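Local coordinates for ethanolamine kinase Pv091845 (Plasmodium vivax, PDB 2QG7), which probably phosphorylates ethanolamine, the first step in making phosphatidylethanolamine from ethanolamine, at residues S55-L60 / L87-K92; N217-L222 / P233-N238; W237-K242 / C356-A361. All blocks are in the same frame, centred on the assembly; numbering follows the deposited sequence.

Contact 1: residues S55-L60 / L87-K92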
loop_
_atom_site.group_PDB
_atom_site.type_symbol
_atom_site.label_atom_id
_atom_site.label_comp_id
_atom_site.label_asym_id
_atom_site.label_seq_id
_atom_site.Cartn_x
_atom_site.Cartn_y
_atom_site.Cartn_z
ATOM N N SER D 55 19.410 26.176 23.020
ATOM C CA SER D 55 19.446 26.907 24.287
ATOM C C SER D 55 19.159 26.005 25.493
ATOM O O SER D 55 19.593 26.319 26.606
ATOM C CB SER D 55 18.461 28.080 24.262
ATOM O OG SER D 55 18.915 29.123 23.384
ATOM N N ASN D 56 18.418 24.904 25.286
ATOM C CA ASN D 56 18.299 23.883 26.325
ATOM C C ASN D 56 19.674 23.363 26.729
ATOM O O ASN D 56 19.951 23.175 27.924
ATOM C CB ASN D 56 17.427 22.700 25.891
ATOM C CG ASN D 56 15.950 23.054 25.718
ATOM O OD1 ASN D 56 15.210 22.298 25.076
ATOM N ND2 ASN D 56 15.505 24.181 26.296
ATOM N N LEU D 57 20.536 23.151 25.732
ATOM C CA LEU D 57 21.840 22.488 25.933
ATOM C C LEU D 57 23.025 23.447 26.106
ATOM O O LEU D 57 24.187 23.040 26.060
ATOM C CB LEU D 57 22.125 21.489 24.778
ATOM C CG LEU D 57 21.115 20.373 24.463
ATOM C CD1 LEU D 57 21.532 19.589 23.243
ATOM C CD2 LEU D 57 20.872 19.433 25.670
ATOM N N ARG D 58 22.727 24.721 26.324
ATOM C CA ARG D 58 23.754 25.747 26.380
ATOM C C ARG D 58 24.513 25.689 27.705
ATOM O O ARG D 58 23.915 25.599 28.779
ATOM C CB ARG D 58 23.114 27.128 26.151
ATOM C CG ARG D 58 24.045 28.117 25.493
ATOM C CD ARG D 58 23.295 29.106 24.615
ATOM N NE ARG D 58 24.140 29.522 23.485
ATOM C CZ ARG D 58 23.681 29.886 22.289
ATOM N NH1 ARG D 58 24.554 30.217 21.338
ATOM N NH2 ARG D 58 22.365 29.918 22.033
ATOM N N ILE D 59 25.835 25.725 27.617
ATOM C CA ILE D 59 26.690 25.815 28.797
ATOM C C ILE D 59 27.353 27.216 28.835
ATOM O O ILE D 59 28.122 27.586 27.934
ATOM C CB ILE D 59 27.743 24.670 28.836
ATOM C CG1 ILE D 59 27.051 23.325 28.982
ATOM C CG2 ILE D 59 28.740 24.856 30.001
ATOM C CD1 ILE D 59 27.964 22.151 28.776
ATOM N N LEU D 60 27.041 27.980 29.883
ATOM C CA LEU D 60 27.491 29.368 30.006
ATOM C C LEU D 60 28.885 29.466 30.614
ATOM O O LEU D 60 29.392 28.496 31.206
ATOM C CB LEU D 60 26.471 30.229 30.773
ATOM C CG LEU D 60 25.017 30.001 30.307
ATOM C CD1 LEU D 60 24.002 30.494 31.334
ATOM C CD2 LEU D 60 24.762 30.616 28.962
ATOM N N LEU D 87 21.597 18.278 17.925
ATOM C CA LEU D 87 21.950 16.853 18.015
ATOM C C LEU D 87 23.430 16.642 18.319
ATOM O O LEU D 87 23.781 15.984 19.309
ATOM C CB LEU D 87 21.577 16.145 16.708
ATOM C CG LEU D 87 22.093 14.724 16.504
ATOM C CD1 LEU D 87 21.415 13.751 17.495
ATOM C CD2 LEU D 87 21.843 14.307 15.080
ATOM N N TYR D 88 24.271 17.247 17.467
ATOM C CA TYR D 88 25.720 17.197 17.573
ATOM C C TYR D 88 26.251 17.760 18.878
ATOM O O TYR D 88 27.273 17.285 19.377
ATOM C CB TYR D 88 26.386 17.907 16.383
ATOM C CG TYR D 88 26.075 17.327 15.023
ATOM C CD1 TYR D 88 26.190 18.098 13.874
ATOM C CD2 TYR D 88 25.674 15.996 14.871
ATOM C CE1 TYR D 88 25.909 17.554 12.596
ATOM C CE2 TYR D 88 25.384 15.447 13.602
ATOM C CZ TYR D 88 25.505 16.234 12.482
ATOM O OH TYR D 88 25.213 15.692 11.253
ATOM N N ILE D 89 25.593 18.789 19.414
ATOM C CA ILE D 89 25.961 19.328 20.735
ATOM C C ILE D 89 25.638 18.285 21.825
ATOM O O ILE D 89 26.444 18.056 22.743
ATOM C CB ILE D 89 25.223 20.660 21.040
ATOM C CG1 ILE D 89 25.645 21.762 20.064
ATOM C CG2 ILE D 89 25.439 21.104 22.488
ATOM C CD1 ILE D 89 24.642 22.915 19.947
ATOM N N TYR D 90 24.461 17.655 21.708
ATOM C CA TYR D 90 24.067 16.569 22.610
ATOM C C TYR D 90 25.090 15.435 22.539
ATOM O O TYR D 90 25.472 14.854 23.559
ATOM C CB TYR D 90 22.637 16.054 22.309
ATOM C CG TYR D 90 22.062 15.202 23.455
ATOM C CD1 TYR D 90 21.547 15.805 24.615
ATOM C CD2 TYR D 90 22.074 13.797 23.395
ATOM C CE1 TYR D 90 21.049 15.047 25.673
ATOM C CE2 TYR D 90 21.567 13.030 24.442
ATOM C CZ TYR D 90 21.055 13.658 25.577
ATOM O OH TYR D 90 20.555 12.895 26.617
ATOM N N CYS D 91 25.542 15.169 21.317
ATOM C CA CYS D 91 26.579 14.180 21.036
ATOM C C CYS D 91 27.943 14.501 21.613
ATOM O O CYS D 91 28.665 13.588 22.015
ATOM C CB CYS D 91 26.682 13.934 19.537
ATOM S SG CYS D 91 25.292 12.964 18.964
ATOM N N LYS D 92 28.304 15.781 21.640
ATOM C CA LYS D 92 29.539 16.225 22.284
ATOM C C LYS D 92 29.531 15.918 23.766
ATOM O O LYS D 92 30.577 15.636 24.336
ATOM C CB LYS D 92 29.723 17.738 22.136
ATOM C CG LYS D 92 30.353 18.195 20.841
ATOM C CD LYS D 92 30.273 19.716 20.725
ATOM C CE LYS D 92 31.372 20.388 21.531
ATOM N NZ LYS D 92 31.388 21.867 21.273
#

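Contact 2: residues N217-L222 / P233-N238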
loop_
_atom_site.group_PDB
_atom_site.type_symbol
_atom_site.label_atom_id
_atom_site.label_comp_id
_atom_site.label_asym_id
_atom_site.label_seq_id
_atom_site.Cartn_x
_atom_site.Cartn_y
_atom_site.Cartn_z
ATOM N N ASN D 217 21.522 -21.284 32.072
ATOM C CA ASN D 217 21.716 -20.118 32.929
ATOM C C ASN D 217 21.410 -18.794 32.239
ATOM O O ASN D 217 20.772 -17.908 32.833
ATOM C CB ASN D 217 23.126 -20.108 33.518
ATOM C CG ASN D 217 23.326 -21.191 34.561
ATOM O OD1 ASN D 217 22.358 -21.705 35.138
ATOM N ND2 ASN D 217 24.589 -21.543 34.810
ATOM N N LEU D 218 21.873 -18.659 30.996
ATOM C CA LEU D 218 21.552 -17.472 30.188
ATOM C C LEU D 218 20.106 -17.499 29.712
ATOM O O LEU D 218 19.501 -16.446 29.528
ATOM C CB LEU D 218 22.524 -17.277 29.008
ATOM C CG LEU D 218 22.775 -18.368 27.965
ATOM C CD1 LEU D 218 21.683 -18.396 26.879
ATOM C CD2 LEU D 218 24.159 -18.096 27.359
ATOM N N TYR D 219 19.561 -18.703 29.545
ATOM C CA TYR D 219 18.182 -18.869 29.142
ATOM C C TYR D 219 17.250 -18.403 30.240
ATOM O O TYR D 219 16.194 -17.849 29.947
ATOM C CB TYR D 219 17.880 -20.322 28.808
ATOM C CG TYR D 219 17.141 -20.494 27.509
ATOM C CD1 TYR D 219 17.690 -21.251 26.485
ATOM C CD2 TYR D 219 15.908 -19.887 27.291
ATOM C CE1 TYR D 219 17.027 -21.409 25.288
ATOM C CE2 TYR D 219 15.242 -20.041 26.094
ATOM C CZ TYR D 219 15.810 -20.802 25.103
ATOM O OH TYR D 219 15.176 -20.973 23.909
ATOM N N LYS D 220 17.642 -18.631 31.493
ATOM C CA LYS D 220 16.868 -18.197 32.654
ATOM C C LYS D 220 16.922 -16.672 32.791
ATOM O O LYS D 220 15.916 -16.032 33.134
ATOM C CB LYS D 220 17.387 -18.888 33.933
ATOM C CG LYS D 220 16.553 -18.647 35.217
ATOM C CD LYS D 220 15.403 -19.661 35.382
ATOM C CE LYS D 220 14.326 -19.159 36.391
ATOM N NZ LYS D 220 13.375 -18.122 35.811
ATOM N N GLU D 221 18.099 -16.102 32.511
ATOM C CA GLU D 221 18.319 -14.647 32.562
ATOM C C GLU D 221 17.434 -13.908 31.569
ATOM O O GLU D 221 16.989 -12.796 31.836
ATOM C CB GLU D 221 19.777 -14.302 32.260
ATOM C CG GLU D 221 20.744 -14.581 33.380
ATOM C CD GLU D 221 22.160 -14.112 33.058
ATOM O OE1 GLU D 221 22.523 -14.019 31.848
ATOM O OE2 GLU D 221 22.910 -13.835 34.023
ATOM N N LEU D 222 17.200 -14.539 30.422
ATOM C CA LEU D 222 16.364 -13.977 29.359
ATOM C C LEU D 222 14.872 -14.139 29.662
ATOM O O LEU D 222 14.073 -13.240 29.349
ATOM C CB LEU D 222 16.721 -14.611 28.012
ATOM C CG LEU D 222 18.174 -14.469 27.556
ATOM C CD1 LEU D 222 18.430 -15.339 26.340
ATOM C CD2 LEU D 222 18.536 -13.015 27.290
ATOM N N PRO D 233 12.057 -22.175 26.035
ATOM C CA PRO D 233 11.002 -21.869 25.079
ATOM C C PRO D 233 11.352 -20.749 24.063
ATOM O O PRO D 233 12.383 -20.061 24.193
ATOM C CB PRO D 233 9.842 -21.452 25.998
ATOM C CG PRO D 233 10.585 -20.597 27.096
ATOM C CD PRO D 233 12.016 -21.234 27.177
ATOM N N SER D 234 10.492 -20.626 23.044
ATOM C CA SER D 234 10.544 -19.576 22.047
ATOM C C SER D 234 9.985 -18.287 22.649
ATOM O O SER D 234 9.087 -18.320 23.517
ATOM C CB SER D 234 9.741 -19.995 20.816
ATOM O OG SER D 234 9.666 -18.958 19.828
ATOM N N PHE D 235 10.529 -17.151 22.197
ATOM C CA PHE D 235 10.097 -15.833 22.653
ATOM C C PHE D 235 9.076 -15.219 21.675
ATOM O O PHE D 235 8.576 -14.114 21.910
ATOM C CB PHE D 235 11.311 -14.918 22.772
ATOM C CG PHE D 235 12.001 -14.978 24.106
ATOM C CD1 PHE D 235 12.278 -13.816 24.805
ATOM C CD2 PHE D 235 12.392 -16.182 24.661
ATOM C CE1 PHE D 235 12.940 -13.865 26.038
ATOM C CE2 PHE D 235 13.029 -16.226 25.898
ATOM C CZ PHE D 235 13.301 -15.075 26.573
ATOM N N LEU D 236 8.777 -15.946 20.602
ATOM C CA LEU D 236 8.001 -15.459 19.487
ATOM C C LEU D 236 6.531 -15.241 19.813
ATOM O O LEU D 236 5.973 -14.172 19.525
ATOM C CB LEU D 236 8.167 -16.411 18.287
ATOM C CG LEU D 236 7.392 -16.286 16.984
ATOM C CD1 LEU D 236 7.475 -14.858 16.353
ATOM C CD2 LEU D 236 7.922 -17.339 16.032
ATOM N N TRP D 237 5.915 -16.254 20.412
ATOM C CA TRP D 237 4.481 -16.237 20.686
ATOM C C TRP D 237 4.140 -15.347 21.857
ATOM O O TRP D 237 3.075 -14.769 21.902
ATOM C CB TRP D 237 3.974 -17.659 20.908
ATOM C CG TRP D 237 4.532 -18.568 19.913
ATOM C CD1 TRP D 237 5.496 -19.505 20.119
ATOM C CD2 TRP D 237 4.219 -18.609 18.511
ATOM N NE1 TRP D 237 5.786 -20.153 18.947
ATOM C CE2 TRP D 237 5.027 -19.617 17.939
ATOM C CE3 TRP D 237 3.337 -17.891 17.686
ATOM C CZ2 TRP D 237 4.977 -19.938 16.588
ATOM C CZ3 TRP D 237 3.280 -18.215 16.359
ATOM C CH2 TRP D 237 4.095 -19.230 15.817
ATOM N N ASN D 238 5.052 -15.254 22.813
ATOM C CA ASN D 238 4.958 -14.278 23.878
ATOM C C ASN D 238 4.946 -12.855 23.328
ATOM O O ASN D 238 4.282 -11.991 23.884
ATOM C CB ASN D 238 6.163 -14.442 24.818
ATOM C CG ASN D 238 6.096 -13.516 26.036
ATOM O OD1 ASN D 238 5.372 -13.797 27.012
ATOM N ND2 ASN D 238 6.870 -12.416 25.989
#

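Contact 3: residues W237-K242 / C356-A361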
loop_
_atom_site.group_PDB
_atom_site.type_symbol
_atom_site.label_atom_id
_atom_site.label_comp_id
_atom_site.label_asym_id
_atom_site.label_seq_id
_atom_site.Cartn_x
_atom_site.Cartn_y
_atom_site.Cartn_z
ATOM N N TRP D 237 5.915 -16.254 20.412
ATOM C CA TRP D 237 4.481 -16.237 20.686
ATOM C C TRP D 237 4.140 -15.347 21.857
ATOM O O TRP D 237 3.075 -14.769 21.902
ATOM C CB TRP D 237 3.974 -17.659 20.908
ATOM C CG TRP D 237 4.532 -18.568 19.913
ATOM C CD1 TRP D 237 5.496 -19.505 20.119
ATOM C CD2 TRP D 237 4.219 -18.609 18.511
ATOM N NE1 TRP D 237 5.786 -20.153 18.947
ATOM C CE2 TRP D 237 5.027 -19.617 17.939
ATOM C CE3 TRP D 237 3.337 -17.891 17.686
ATOM C CZ2 TRP D 237 4.977 -19.938 16.588
ATOM C CZ3 TRP D 237 3.280 -18.215 16.359
ATOM C CH2 TRP D 237 4.095 -19.230 15.817
ATOM N N ASN D 238 5.052 -15.254 22.813
ATOM C CA ASN D 238 4.958 -14.278 23.878
ATOM C C ASN D 238 4.946 -12.855 23.328
ATOM O O ASN D 238 4.282 -11.991 23.884
ATOM C CB ASN D 238 6.163 -14.442 24.818
ATOM C CG ASN D 238 6.096 -13.516 26.036
ATOM O OD1 ASN D 238 5.372 -13.797 27.012
ATOM N ND2 ASN D 238 6.870 -12.416 25.989
ATOM N N THR D 239 5.705 -12.618 22.256
ATOM C CA THR D 239 5.859 -11.294 21.646
ATOM C C THR D 239 4.642 -10.963 20.784
ATOM O O THR D 239 4.094 -9.865 20.897
ATOM C CB THR D 239 7.147 -11.190 20.803
ATOM O OG1 THR D 239 8.266 -11.465 21.640
ATOM C CG2 THR D 239 7.337 -9.810 20.237
ATOM N N ILE D 240 4.217 -11.920 19.955
ATOM C CA ILE D 240 3.009 -11.756 19.139
ATOM C C ILE D 240 1.764 -11.494 19.990
ATOM O O ILE D 240 0.996 -10.590 19.694
ATOM C CB ILE D 240 2.778 -12.950 18.165
ATOM C CG1 ILE D 240 3.949 -13.083 17.207
ATOM C CG2 ILE D 240 1.489 -12.753 17.358
ATOM C CD1 ILE D 240 3.796 -14.243 16.249
ATOM N N TRP D 241 1.569 -12.285 21.038
ATOM C CA TRP D 241 0.463 -12.055 21.986
ATOM C C TRP D 241 0.594 -10.765 22.760
ATOM O O TRP D 241 -0.417 -10.165 23.119
ATOM C CB TRP D 241 0.270 -13.233 22.959
ATOM C CG TRP D 241 -0.335 -14.441 22.289
ATOM C CD1 TRP D 241 0.278 -15.636 22.044
ATOM C CD2 TRP D 241 -1.662 -14.561 21.767
ATOM N NE1 TRP D 241 -0.581 -16.496 21.403
ATOM C CE2 TRP D 241 -1.777 -15.860 21.210
ATOM C CE3 TRP D 241 -2.762 -13.694 21.690
ATOM C CZ2 TRP D 241 -2.971 -16.321 20.597
ATOM C CZ3 TRP D 241 -3.939 -14.156 21.077
ATOM C CH2 TRP D 241 -4.032 -15.454 20.542
ATOM N N LYS D 242 1.826 -10.318 23.010
ATOM C CA LYS D 242 2.025 -9.049 23.704
ATOM C C LYS D 242 1.492 -7.910 22.828
ATOM O O LYS D 242 0.826 -7.012 23.310
ATOM C CB LYS D 242 3.506 -8.861 23.995
ATOM C CG LYS D 242 3.915 -7.634 24.872
ATOM C CD LYS D 242 5.383 -7.165 24.390
ATOM C CE LYS D 242 5.867 -5.936 25.256
ATOM N NZ LYS D 242 7.281 -5.482 24.869
ATOM N N CYS D 356 16.365 -12.554 20.060
ATOM C CA CYS D 356 15.998 -13.407 21.176
ATOM C C CYS D 356 15.822 -14.808 20.649
ATOM O O CYS D 356 15.954 -15.046 19.436
ATOM C CB CYS D 356 14.725 -12.919 21.869
ATOM S SG CYS D 356 13.331 -12.683 20.747
ATOM N N PRO D 357 15.641 -15.765 21.561
ATOM C CA PRO D 357 15.465 -17.163 21.151
ATOM C C PRO D 357 14.116 -17.443 20.492
ATOM O O PRO D 357 13.095 -17.291 21.104
ATOM C CB PRO D 357 15.638 -17.927 22.466
ATOM C CG PRO D 357 16.264 -16.910 23.447
ATOM C CD PRO D 357 15.729 -15.618 23.030
ATOM N N MET D 358 14.128 -17.838 19.232
ATOM C CA MET D 358 12.903 -18.180 18.525
ATOM C C MET D 358 13.210 -19.372 17.649
ATOM O O MET D 358 14.369 -19.727 17.502
ATOM C CB MET D 358 12.480 -17.010 17.617
ATOM C CG MET D 358 11.961 -15.795 18.330
ATOM S SD MET D 358 11.248 -14.538 17.238
ATOM C CE MET D 358 10.806 -13.311 18.473
ATOM N N GLU D 359 12.174 -19.938 17.032
ATOM C CA GLU D 359 12.287 -20.917 15.975
ATOM C C GLU D 359 13.165 -20.390 14.856
ATOM O O GLU D 359 12.993 -19.268 14.404
ATOM C CB GLU D 359 10.903 -21.237 15.421
ATOM C CG GLU D 359 9.980 -22.023 16.370
ATOM C CD GLU D 359 9.165 -21.166 17.318
ATOM O OE1 GLU D 359 9.517 -19.964 17.542
ATOM O OE2 GLU D 359 8.140 -21.678 17.859
ATOM N N ARG D 360 14.093 -21.221 14.394
ATOM C CA ARG D 360 15.015 -20.863 13.340
ATOM C C ARG D 360 14.301 -20.602 12.052
ATOM O O ARG D 360 14.821 -19.881 11.180
ATOM C CB ARG D 360 16.115 -21.934 13.149
ATOM C CG ARG D 360 15.623 -23.349 12.824
ATOM C CD ARG D 360 16.651 -24.164 12.060
ATOM N NE ARG D 360 16.124 -25.459 11.586
ATOM C CZ ARG D 360 16.828 -26.430 10.974
ATOM N NH1 ARG D 360 18.138 -26.294 10.749
ATOM N NH2 ARG D 360 16.218 -27.564 10.584
ATOM N N ALA D 361 13.121 -21.197 11.911
ATOM C CA ALA D 361 12.341 -21.083 10.681
ATOM C C ALA D 361 11.653 -19.700 10.593
ATOM O O ALA D 361 11.508 -19.158 9.490
ATOM C CB ALA D 361 11.355 -22.184 10.578
#

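Contact 1: residues S55-L60 / L87-K92
Leu57 reaches from a loop onto helix 84-98 and packs against Ile89 and Tyr90. The side-chain contacts are apolar. Leu57 CB lies 4.0 Å from Ile89 CG2. One branch, Leu57 CD1, rests 3.8 Å from Tyr90 CB, low on the side chain and close to the helix backbone. The other branch, Leu57 CD2, meets the edge of the aromatic ring, 3.8 Å from Tyr90 CD1 and near the ring plane. Both branches thus meet the same CB and CD1 side of the tyrosine. Tyr90 CG is anti to the backbone N (chi1 -164°), and with this torsion the CD1 edge of the ring faces the leucine. Ile89 offers CG2, the branch beside its carbonyl carbon, to the same leucine. The contact joins the N-terminal loop to a helix that borders the five-stranded antiparallel sheet of the N-terminal lobe. On another side of this helix, Tyr88 and Cys91 pack on Phe113 of strand 112-116. The Tyr90 hydroxyl hydrogen-bonds to Leu73 O and to Asn176 OD1, which helps fix the direction of the ring. The ring also meets Phe81. On the loop side, Leu57 O accepts a hydrogen bond from Tyr93 OH, one turn further along the helix. Leu57 is further packed by Ile52 and Thr86.

Contact 2: residues N217-L222 / P233-N238
Tyr219 and Pro233 have CA atoms 8.8 Å apart, and those of Leu222 and Phe235 are 9.4 Å apart, so side chains must bridge helix 216-226 and the loop before helix 236-251. Tyr219 OH donates a hydrogen bond to Pro233 O, 3.0 Å away. The donor stands 48° above the carbonyl plane, with a C=O...donor angle of 127°. Seen from the tyrosine, the oxygen lies at the ring edge, near the ring plane. The two side chains run past each other in opposite directions, and Tyr219 CE2 comes within 3.6 Å of Pro233 CD. Phe235 meets Leu222, one turn on from Tyr219. Its CZ touches Leu222 CB at 3.7 Å, and Leu222 O approaches the same CZ at 3.4 Å, edge-on. Helix 216-226 packs in turn on helix 151-163, probably the counterpart of helix C in the protein-kinase-like fold: Leu218 touches Ile160 and Leu222 touches Ile157. Phe235 CG is anti to its own carbonyl carbon (chi1 -88°), which sends the ring back toward helix 216-226 while the chain turns into the next helix. Ser234 OG accepts a capping bond from Leu236 N, 3.2 Å away and nearly straight. The backbone of Phe235 is hydrogen-bonded to Pro357, whose side chain also touches the Tyr219 hydroxyl.

Contact 3: residues W237-K242 / C356-A361
Trp237 and Glu359 form a buried polar contact in the C-terminal lobe, between the first turn of helix 236-251 and the end of strand 356-359. Trp237 NE1 donates to Glu359 OE2 over 3.0 Å, at an N-H...acceptor angle of 148°. The oxygen is met on its syn side, by a donor somewhat out of the carboxylate plane, and is itself tilted a little from the indole plane. The indole and the carboxylate stand nearly perpendicular, their planes 87° apart. The acid meets the ring at its N-H edge. Glu359 bends at chi2 (87°), which carries the carboxylate back to the tryptophan. Its OE1 hydrogen-bonds to Ser234 OG. Both oxygens of the acid are thus held, which limits its rotation. Glu359 is also the N-cap residue of helix 360-369. Lys284 makes a cation-pi contact with Trp237. The other approach is loose: Met358 CE lies 4.5 Å from Thr239 OG1, an oxygen hydrogen-bonded to Phe235 O. Strand 356-359 pairs antiparallel with strand 290-293, while Trp237 packs on Glu280 and Cys283 of helix 269-284 and on Cys416 of helix 413-430.

Contacts 2 and 3 are neighbours, with centres 9 Å apart, and share Trp237 and Asn238 of helix 236-251. They touch directly: Ser234 OG lies 2.5 Å from Glu359 OE1, and Phe235 N lies 2.8 Å from Pro357 O. Contact 1 is remote, its centre about 40 Å from either centre, and it lies on the other side of the chain's centre from contact 3. It belongs to the N-terminal part of the fold. Segment 356-361 comes two residues after an Asp-Phe-Glu motif whose aspartate, as in related kinases, probably binds magnesium. Contact 3 is thus close in sequence to this motif, whereas contact 1 is remote packing.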